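Local coordinates for protein SusD homolog (Bacteroides thetaiotaomicron VPI-5482, PDB 3IHV) that probably binds glycans at the cell surface as an outer-membrane member of the SusD family, helping to capture sugars for uptake, at residues 302-313 / 362-370. Residues are numbered along the deposited sequence; the frame is centred on the assembly and turned at random.
With EDO (1,2-ethanediol), chain G.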
# COMPACT_ATOMS: atom_id res chain seq x y z
N VAL A 302 -12.79 5.36 6.21
CA VAL A 302 -12.39 3.96 6.17
C VAL A 302 -12.87 3.35 7.49
O VAL A 302 -12.44 3.78 8.58
CB VAL A 302 -10.86 3.77 6.04
CG1 VAL A 302 -10.52 2.26 6.21
CG2 VAL A 302 -10.37 4.36 4.67
N LYS A 303 -13.78 2.40 7.39
CA LYS A 303 -14.36 1.78 8.54
C LYS A 303 -13.89 0.33 8.64
O LYS A 303 -13.63 -0.31 7.64
CB LYS A 303 -15.90 1.84 8.45
CG LYS A 303 -16.45 3.23 8.36
CD LYS A 303 -15.91 4.13 9.49
CE LYS A 303 -16.69 5.42 9.63
NZ LYS A 303 -16.06 6.27 10.73
N VAL A 304 -13.78 -0.14 9.87
CA VAL A 304 -13.27 -1.49 10.13
C VAL A 304 -14.40 -2.50 10.19
O VAL A 304 -15.41 -2.29 10.89
CB VAL A 304 -12.47 -1.56 11.45
CG1 VAL A 304 -11.95 -3.00 11.71
CG2 VAL A 304 -11.33 -0.53 11.45
N VAL A 305 -14.25 -3.61 9.46
CA VAL A 305 -15.27 -4.66 9.48
C VAL A 305 -15.30 -5.27 10.88
O VAL A 305 -14.27 -5.75 11.37
CB VAL A 305 -15.03 -5.67 8.37
CG1 VAL A 305 -16.01 -6.87 8.46
CG2 VAL A 305 -15.13 -4.97 6.95
N HIS A 306 -16.46 -5.28 11.54
CA HIS A 306 -16.45 -5.68 12.95
C HIS A 306 -16.06 -7.13 13.24
O HIS A 306 -15.48 -7.42 14.28
CB HIS A 306 -17.72 -5.31 13.70
CG HIS A 306 -17.49 -5.20 15.16
ND1 HIS A 306 -16.68 -4.21 15.69
CD2 HIS A 306 -17.86 -5.98 16.20
CE1 HIS A 306 -16.63 -4.36 17.00
NE2 HIS A 306 -17.34 -5.42 17.34
N THR A 307 -16.37 -8.04 12.31
CA THR A 307 -15.96 -9.42 12.49
C THR A 307 -14.42 -9.57 12.57
O THR A 307 -13.92 -10.47 13.26
CB THR A 307 -16.57 -10.29 11.43
OG1 THR A 307 -16.46 -9.64 10.17
CG2 THR A 307 -18.10 -10.54 11.73
N PHE A 308 -13.68 -8.70 11.89
CA PHE A 308 -12.22 -8.67 12.02
C PHE A 308 -11.85 -8.31 13.46
O PHE A 308 -10.98 -8.97 14.08
CB PHE A 308 -11.64 -7.68 11.00
CG PHE A 308 -10.13 -7.52 11.07
CD1 PHE A 308 -9.30 -8.62 11.02
CD2 PHE A 308 -9.54 -6.25 11.10
CE1 PHE A 308 -7.94 -8.47 11.03
CE2 PHE A 308 -8.18 -6.12 11.12
CZ PHE A 308 -7.39 -7.23 11.10
N VAL A 309 -12.50 -7.26 13.98
CA VAL A 309 -12.32 -6.87 15.37
C VAL A 309 -12.59 -8.04 16.30
O VAL A 309 -11.79 -8.30 17.22
CB VAL A 309 -13.21 -5.67 15.79
CG1 VAL A 309 -13.08 -5.41 17.32
CG2 VAL A 309 -12.92 -4.43 14.96
N LEU A 310 -13.72 -8.73 16.11
CA LEU A 310 -14.05 -9.85 16.99
C LEU A 310 -12.96 -10.95 16.95
O LEU A 310 -12.57 -11.47 18.01
CB LEU A 310 -15.44 -10.40 16.68
CG LEU A 310 -16.59 -9.41 16.90
CD1 LEU A 310 -17.93 -10.03 16.44
CD2 LEU A 310 -16.72 -8.91 18.35
N ASP A 311 -12.50 -11.31 15.74
CA ASP A 311 -11.44 -12.34 15.62
C ASP A 311 -10.21 -11.90 16.37
O ASP A 311 -9.66 -12.64 17.18
CB ASP A 311 -11.03 -12.60 14.18
CG ASP A 311 -12.06 -13.35 13.41
OD1 ASP A 311 -12.97 -13.93 14.04
OD2 ASP A 311 -11.98 -13.31 12.16
N TRP A 312 -9.82 -10.65 16.14
CA TRP A 312 -8.57 -10.15 16.73
C TRP A 312 -8.65 -10.02 18.24
O TRP A 312 -7.65 -10.20 18.93
CB TRP A 312 -8.22 -8.78 16.15
CG TRP A 312 -6.75 -8.51 16.06
CD1 TRP A 312 -5.74 -9.18 16.67
CD2 TRP A 312 -6.14 -7.42 15.34
NE1 TRP A 312 -4.54 -8.62 16.33
CE2 TRP A 312 -4.75 -7.54 15.51
CE3 TRP A 312 -6.64 -6.38 14.54
CZ2 TRP A 312 -3.84 -6.65 14.93
CZ3 TRP A 312 -5.75 -5.51 13.95
CH2 TRP A 312 -4.36 -5.63 14.16
N ARG A 313 -9.83 -9.69 18.77
CA ARG A 313 -9.99 -9.57 20.21
C ARG A 313 -9.73 -10.87 21.00
O ARG A 313 -9.46 -10.80 22.20
CB ARG A 313 -11.35 -8.99 20.59
CG ARG A 313 -11.46 -7.53 20.23
CD ARG A 313 -12.78 -6.91 20.67
NE ARG A 313 -12.70 -5.45 20.58
CZ ARG A 313 -13.68 -4.62 20.92
NH1 ARG A 313 -14.82 -5.09 21.42
NH2 ARG A 313 -13.51 -3.31 20.81
N ASN A 362 -23.09 1.42 16.06
CA ASN A 362 -21.98 2.37 16.17
C ASN A 362 -20.62 1.71 16.04
O ASN A 362 -19.66 2.35 15.63
CB ASN A 362 -22.07 3.15 17.49
CG ASN A 362 -23.22 4.19 17.51
OD1 ASN A 362 -23.96 4.33 16.55
ND2 ASN A 362 -23.36 4.91 18.60
N LYS A 363 -20.54 0.43 16.39
CA LYS A 363 -19.30 -0.30 16.21
C LYS A 363 -18.85 -0.34 14.74
O LYS A 363 -17.64 -0.44 14.45
CB LYS A 363 -19.41 -1.71 16.79
CG LYS A 363 -19.36 -1.68 18.28
CD LYS A 363 -19.65 -3.01 18.92
CE LYS A 363 -19.37 -2.93 20.43
NZ LYS A 363 -19.72 -4.15 21.21
N GLN A 364 -19.81 -0.20 13.82
CA GLN A 364 -19.48 -0.19 12.42
C GLN A 364 -18.68 1.04 12.00
O GLN A 364 -18.13 1.09 10.88
CB GLN A 364 -20.76 -0.31 11.58
CG GLN A 364 -21.56 -1.59 11.86
CD GLN A 364 -22.90 -1.60 11.14
OE1 GLN A 364 -23.16 -2.48 10.31
NE2 GLN A 364 -23.77 -0.62 11.46
N ASN A 365 -18.59 2.03 12.89
CA ASN A 365 -17.90 3.27 12.61
C ASN A 365 -16.44 3.29 13.08
O ASN A 365 -15.77 4.30 12.85
CB ASN A 365 -18.66 4.46 13.17
CG ASN A 365 -19.89 4.79 12.36
OD1 ASN A 365 -19.88 4.67 11.14
ND2 ASN A 365 -20.93 5.28 13.03
N TYR A 366 -15.95 2.23 13.72
CA TYR A 366 -14.53 2.12 14.09
C TYR A 366 -13.70 2.40 12.84
O TYR A 366 -14.11 2.08 11.71
CB TYR A 366 -14.14 0.71 14.54
CG TYR A 366 -14.57 0.19 15.90
CD1 TYR A 366 -15.54 0.82 16.67
CD2 TYR A 366 -14.04 -1.02 16.36
CE1 TYR A 366 -15.93 0.30 17.89
CE2 TYR A 366 -14.41 -1.55 17.54
CZ TYR A 366 -15.38 -0.90 18.30
OH TYR A 366 -15.75 -1.43 19.51
N THR A 367 -12.51 2.97 13.05
CA THR A 367 -11.60 3.34 11.98
C THR A 367 -10.21 2.75 12.24
O THR A 367 -9.96 2.18 13.30
CB THR A 367 -11.44 4.88 11.91
OG1 THR A 367 -10.84 5.36 13.15
CG2 THR A 367 -12.79 5.56 11.70
N PRO A 368 -9.32 2.89 11.26
CA PRO A 368 -7.93 2.58 11.63
C PRO A 368 -7.46 3.60 12.68
O PRO A 368 -8.00 4.71 12.76
CB PRO A 368 -7.17 2.80 10.30
CG PRO A 368 -8.24 2.83 9.21
CD PRO A 368 -9.47 3.27 9.85
N ALA A 369 -6.46 3.22 13.48
CA ALA A 369 -5.85 4.12 14.46
C ALA A 369 -4.38 4.40 14.11
O ALA A 369 -3.72 5.17 14.78
CB ALA A 369 -5.94 3.54 15.86
N LYS A 370 -3.87 3.76 13.06
CA LYS A 370 -2.47 3.92 12.65
C LYS A 370 -2.10 5.35 12.29
O LYS A 370 -0.95 5.75 12.46
CB LYS A 370 -2.18 3.01 11.48
CG LYS A 370 -2.21 1.55 11.88
CD LYS A 370 -1.93 0.60 10.73
CE LYS A 370 -1.68 -0.82 11.27
NZ LYS A 370 -1.42 -1.91 10.25
C1 EDO G . -9.75 -2.99 18.84
O1 EDO G . -10.30 -4.19 19.41
C2 EDO G . -10.71 -1.83 18.81
O2 EDO G . -11.26 -1.60 20.10
O HOH W 1 -15.79 -2.38 13.66
O HOH W 2 -17.67 -1.35 9.50
O HOH W 3 -17.94 -5.91 20.03
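The H306 ring lies between K363 and V309 of its own helix: CB of K363 sits 4.0 Å from the H306 ring centroid, a CH-pi contact over one face, while V309 CB is on the opposite face, offset toward the rim. Its edge meets Y366, with H306 CE1 3.6 Å from Y366 CE2; planes at 76° and displaced centroids define an offset edge-to-face (T-shaped) pair, the H306 edge toward the Y366 ring. The CB bond of H306 points at 362-370 and, with CG anti to the backbone N, the ring sits with CE1 against Y366 CE2. Both ring nitrogens are engaged near the ring plane by waters: one joins ND1 to the carbonyls of V304 and K363, the other joins NE2 to the K363 ammonium, which also bonds to K358 O. At the far end of Y366, R313 NH2 reaches the hydroxyl at 3.2 Å, but the N-H...O angle of 126° makes this bond weak; D353 is the stronger partner, forming a salt bridge with R313 NH2 through OD2 and a hydrogen bond with Y366 OH through OD1. An ethanediol, probably from the crystallisation liquor, takes bonds from R313 NE and NH2.

Past the rings, V304 N donates to Y366 O at 2.9 Å from above the carbonyl plane, not on a lone pair. K303 bends at chi2 (-52°), bringing NZ within 2.9 Å of N365 O; A300 O is another acceptor for this ammonium. V302 CG1 packs on P368 CG at 3.8 Å.

The contact joins two small antiparallel sheets: strand 302-304 pairs with 52-54, and 367-368 forms an outer strand beside 325-330. Helix 479-493 receives V305, T307 and L310, whereas Y366 packs on I325 and N327, and F465 touches both V304 and P368.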